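Local coordinates for protein (S)-ureidoglycine--glyoxylate transaminase (Bacillus subtilis, PDB 3ISL) that catalyses the pyridoxal-phosphate-dependent transfer of the amino group of (S)-ureidoglycine to glyoxylate, giving oxalurate and glycine in purine catabolism, at residues Cys371-Glu374 and Asn375-Val379; Glu286-Glu289 and Thr290-Arg294. All coordinates share one frame; numbering follows the deposited sequence.

How the contacts relate
Contact 1 is the opening turn of helix 373-389 and contact 2 spans the junction of helices 270-286 and 288-308 in a class-V aminotransferase; their centres lie about 18 Å apart. They meet where the residue just before the N-cap of contact 1 faces the end of contact 2: Cys371 O is 3.0 Å from Arg294 NH1, a probable hydrogen bond. Cys371 also packs on His295 and His298 of helix 288-308. Contact 2 is the one that approaches the cofactor region, the side chain of Arg291 being about 9 Å from that of Lys198, the lysine to which pyridoxal phosphate attaches, though not in this structure; contact 1 lies away from the annotated sites.

Contact 1: Cys371-Glu374 and Asn375-Val379; sequences CRKE and NVLFV
Arg372 and Asn375 meet at the start of helix 373-389, the guanidinium and amide planes inclined 44° to one another. The arginine has CG between its backbone N and carbonyl carbon (chi1 77°) and then runs extended to NE, which carries the guanidinium back alongside the first turn, where the Asn375 amide lies over the outer part of one face. Partners from the same chain surround the pair: Asn375 touches Met15 and Thr13, while NH1 of Arg372 forms a salt bridge with Glu21 and a hydrogen bond to Tyr369 O. Replacing Arg372 with an alanine would probably leave the Glu21 carboxylate without this positive mate and uncover the Asn375 amide.

Beneath the side chains the backbone is tight. Arg372 O receives Val376 N at 3.0 Å in a nearly straight bond (167°) and Asn375 N at 3.1 Å in a weak one. Leu377 N to Lys373 O and Phe378 N to Glu374 O, both 2.9 Å, continue the ladder.

The solvent side, at Glu374, is looser: this residue is exposed, and Glu374 OE1 reaches Arg372 NE only as a long salt bridge of 3.9 Å. Another flank is covered by helix 398-408. There Lys373 runs beside Leu377 in the same direction and makes a cation-pi contact with Tyr407, though the placing of its far end is uncertain, and Leu377 rests on Ala403, Leu404 and Tyr407.

The whole is a helix N-terminus with Arg372 at the N-cap position, its carbonyl starting the i to i+4 bonding and its long side chain tying the first turn of helix 373-389 to the N-terminal part of the chain.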
# COMPACT_ATOMS: atom_id res chain seq x y z
N CYS A 371 -1.71 -20.77 12.41
CA CYS A 371 -2.60 -21.91 12.58
C CYS A 371 -1.71 -23.15 12.67
O CYS A 371 -1.54 -23.90 11.67
CB CYS A 371 -3.58 -22.01 11.40
SG CYS A 371 -4.76 -23.32 11.61
N ARG A 372 -1.09 -23.36 13.84
CA ARG A 372 -0.17 -24.48 13.97
C ARG A 372 -0.19 -24.99 15.38
O ARG A 372 -0.53 -24.27 16.33
CB ARG A 372 1.26 -24.16 13.46
CG ARG A 372 2.13 -23.30 14.44
CD ARG A 372 3.47 -22.92 13.73
NE ARG A 372 4.37 -22.23 14.66
CZ ARG A 372 4.33 -20.93 14.82
NH1 ARG A 372 3.45 -20.25 14.08
NH2 ARG A 372 5.19 -20.30 15.64
N LYS A 373 0.13 -26.28 15.53
CA LYS A 373 -0.07 -26.91 16.84
C LYS A 373 0.65 -26.23 17.99
O LYS A 373 0.08 -26.12 19.07
CB LYS A 373 0.31 -28.35 16.79
CG LYS A 373 1.81 -28.64 16.97
CD LYS A 373 2.06 -30.17 16.70
CE LYS A 373 1.32 -30.95 17.76
NZ LYS A 373 0.49 -29.86 18.43
N GLU A 374 1.86 -25.72 17.77
CA GLU A 374 2.62 -25.05 18.83
C GLU A 374 1.87 -23.81 19.39
O GLU A 374 1.86 -23.57 20.63
CB GLU A 374 4.05 -24.65 18.35
CG GLU A 374 4.94 -25.88 18.01
CD GLU A 374 4.86 -26.27 16.52
OE1 GLU A 374 3.88 -25.94 15.80
OE2 GLU A 374 5.81 -26.89 16.05
N ASN A 375 1.29 -23.03 18.48
CA ASN A 375 0.58 -21.78 18.82
C ASN A 375 -0.77 -22.14 19.49
O ASN A 375 -1.20 -21.51 20.48
CB ASN A 375 0.30 -20.95 17.56
CG ASN A 375 1.33 -20.00 17.26
OD1 ASN A 375 1.08 -18.96 16.59
ND2 ASN A 375 2.54 -20.27 17.74
N VAL A 376 -1.42 -23.17 18.96
CA VAL A 376 -2.65 -23.59 19.58
C VAL A 376 -2.40 -24.06 21.01
O VAL A 376 -3.08 -23.69 21.92
CB VAL A 376 -3.34 -24.68 18.75
CG1 VAL A 376 -4.35 -25.38 19.63
CG2 VAL A 376 -4.06 -24.01 17.57
N LEU A 377 -1.37 -24.86 21.22
CA LEU A 377 -1.00 -25.26 22.59
C LEU A 377 -0.61 -24.06 23.49
O LEU A 377 -1.04 -23.98 24.65
CB LEU A 377 0.13 -26.30 22.54
CG LEU A 377 -0.12 -27.81 22.47
CD1 LEU A 377 -1.54 -28.33 22.43
CD2 LEU A 377 0.80 -28.61 21.56
N PHE A 378 0.20 -23.14 22.98
CA PHE A 378 0.66 -22.03 23.83
C PHE A 378 -0.45 -21.06 24.18
O PHE A 378 -0.49 -20.52 25.29
CB PHE A 378 1.84 -21.31 23.14
CG PHE A 378 2.63 -20.32 24.03
CD1 PHE A 378 2.74 -20.46 25.42
CD2 PHE A 378 3.36 -19.26 23.42
CE1 PHE A 378 3.52 -19.53 26.18
CE2 PHE A 378 4.14 -18.35 24.18
CZ PHE A 378 4.21 -18.49 25.54
N VAL A 379 -1.36 -20.81 23.24
CA VAL A 379 -2.42 -19.87 23.51
C VAL A 379 -3.35 -20.44 24.61
O VAL A 379 -3.85 -19.68 25.48
CB VAL A 379 -3.21 -19.44 22.23
CG1 VAL A 379 -4.19 -20.56 21.82
CG2 VAL A 379 -3.99 -18.11 22.50

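Contact 2: Glu286-Glu289 and Thr290-Arg294; sequences EGLE and TRFER
The Arg294 guanidinium and the Glu286 carboxylate lie edge to edge and nearly coplanar, their planes 14° apart. Arg294 grips side-on: Arg294 NE gives a bond to Glu286 OE2 at 2.8 Å and Arg294 NH2 one to Glu286 OE1 at 2.7 Å, each oxygen using its syn lone pair. The Arg291 guanidinium stands almost upright to the same carboxylate (80°). Arg291 NH1 reaches Glu286 OE1 at 2.8 Å nearly along the C-O axis, through a more bent bond, and Arg294 NH2 sits over the rim of one face of the Arg291 group. The Phe292 ring has Leu288 O above one face, 3.2 Å from Phe292 CG; Leu288 CB approaches Phe292 CZ at 4.0 Å, and Gln58 and Glu181 also touch the ring.

Glu286 closes helix 270-286, and its fully extended side chain, with CG opposite the backbone N (chi1 -173°), reaches across to the first turns of helix 288-308. Between the two helices lies Gly287, at the N-cap position of the second. Its positive phi would press any CB against the preceding carbonyl oxygen, backbone angles that by themselves call for glycine. From there the i to i+4 bonds begin, Arg291 N to Gly287 O at 2.6 Å and Phe292 N to Leu288 O at 2.7 Å.

Each arginine is also held from outside the network: Arg291 NE and NH2 by the carbonyls of Gly178 and Cys199, Arg294 NH1 by that of Gly368.

One carboxylate thus takes three bonds from two arginines, and Arg291 NH1 and Arg294 NH2 lie 3.0 Å apart. The shared carboxylate probably balances the two guanidinium groups, whose charges are likely to favour its ionised form, and the network joins the end of helix 270-286 to the first turns of helix 288-308.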
# COMPACT_ATOMS: atom_id res chain seq x y z
N GLU A 286 1.33 -26.36 -0.29
CA GLU A 286 0.55 -27.08 0.67
C GLU A 286 -0.63 -27.81 -0.00
O GLU A 286 -0.90 -29.01 0.27
CB GLU A 286 0.06 -26.15 1.80
CG GLU A 286 -0.64 -27.00 2.94
CD GLU A 286 -1.00 -26.20 4.19
OE1 GLU A 286 -0.83 -24.96 4.18
OE2 GLU A 286 -1.42 -26.80 5.25
N GLY A 287 -1.31 -27.14 -0.92
CA GLY A 287 -2.51 -27.71 -1.46
C GLY A 287 -3.67 -27.01 -0.78
O GLY A 287 -3.78 -26.99 0.48
N LEU A 288 -4.57 -26.44 -1.61
CA LEU A 288 -5.72 -25.73 -1.09
C LEU A 288 -6.57 -26.63 -0.18
O LEU A 288 -6.80 -26.32 1.00
CB LEU A 288 -6.56 -25.16 -2.25
CG LEU A 288 -5.99 -23.93 -2.94
CD1 LEU A 288 -7.05 -23.39 -3.92
CD2 LEU A 288 -5.67 -22.89 -1.89
N GLU A 289 -7.01 -27.79 -0.68
CA GLU A 289 -7.83 -28.68 0.15
C GLU A 289 -7.12 -29.19 1.44
O GLU A 289 -7.70 -29.12 2.52
CB GLU A 289 -8.46 -29.82 -0.67
CG GLU A 289 -10.01 -29.68 -0.73
CD GLU A 289 -10.50 -29.06 -1.99
OE1 GLU A 289 -10.23 -27.89 -2.21
OE2 GLU A 289 -11.20 -29.76 -2.78
N THR A 290 -5.84 -29.61 1.32
CA THR A 290 -4.97 -29.90 2.47
C THR A 290 -4.90 -28.71 3.41
O THR A 290 -5.13 -28.84 4.62
CB THR A 290 -3.53 -30.28 2.01
OG1 THR A 290 -3.64 -31.36 1.11
CG2 THR A 290 -2.60 -30.73 3.16
N ARG A 291 -4.60 -27.53 2.88
CA ARG A 291 -4.60 -26.36 3.73
C ARG A 291 -5.93 -26.10 4.42
O ARG A 291 -5.92 -25.77 5.59
CB ARG A 291 -4.14 -25.12 2.94
CG ARG A 291 -3.96 -23.92 3.75
CD ARG A 291 -3.15 -22.93 2.94
NE ARG A 291 -2.79 -21.67 3.60
CZ ARG A 291 -1.54 -21.35 3.97
NH1 ARG A 291 -0.55 -22.22 3.80
NH2 ARG A 291 -1.26 -20.15 4.49
N PHE A 292 -7.06 -26.22 3.73
CA PHE A 292 -8.35 -26.00 4.45
C PHE A 292 -8.59 -27.01 5.56
O PHE A 292 -9.13 -26.68 6.65
CB PHE A 292 -9.58 -26.03 3.52
CG PHE A 292 -9.48 -25.13 2.28
CD1 PHE A 292 -8.78 -23.90 2.31
CD2 PHE A 292 -10.11 -25.51 1.09
CE1 PHE A 292 -8.68 -23.09 1.17
CE2 PHE A 292 -10.01 -24.68 -0.06
CZ PHE A 292 -9.33 -23.46 -0.00
N GLU A 293 -8.23 -28.27 5.27
CA GLU A 293 -8.35 -29.35 6.27
C GLU A 293 -7.39 -29.09 7.47
O GLU A 293 -7.76 -29.30 8.64
CB GLU A 293 -8.07 -30.73 5.62
CG GLU A 293 -7.82 -31.81 6.67
CD GLU A 293 -9.08 -32.09 7.49
OE1 GLU A 293 -8.99 -32.46 8.69
OE2 GLU A 293 -10.19 -31.93 6.90
N ARG A 294 -6.19 -28.58 7.18
CA ARG A 294 -5.26 -28.24 8.24
C ARG A 294 -5.82 -27.11 9.16
O ARG A 294 -5.60 -27.10 10.36
CB ARG A 294 -3.93 -27.84 7.57
CG ARG A 294 -2.72 -27.59 8.51
CD ARG A 294 -2.51 -26.13 8.80
NE ARG A 294 -2.01 -25.40 7.62
CZ ARG A 294 -1.57 -24.15 7.63
NH1 ARG A 294 -1.60 -23.47 8.74
NH2 ARG A 294 -1.16 -23.58 6.46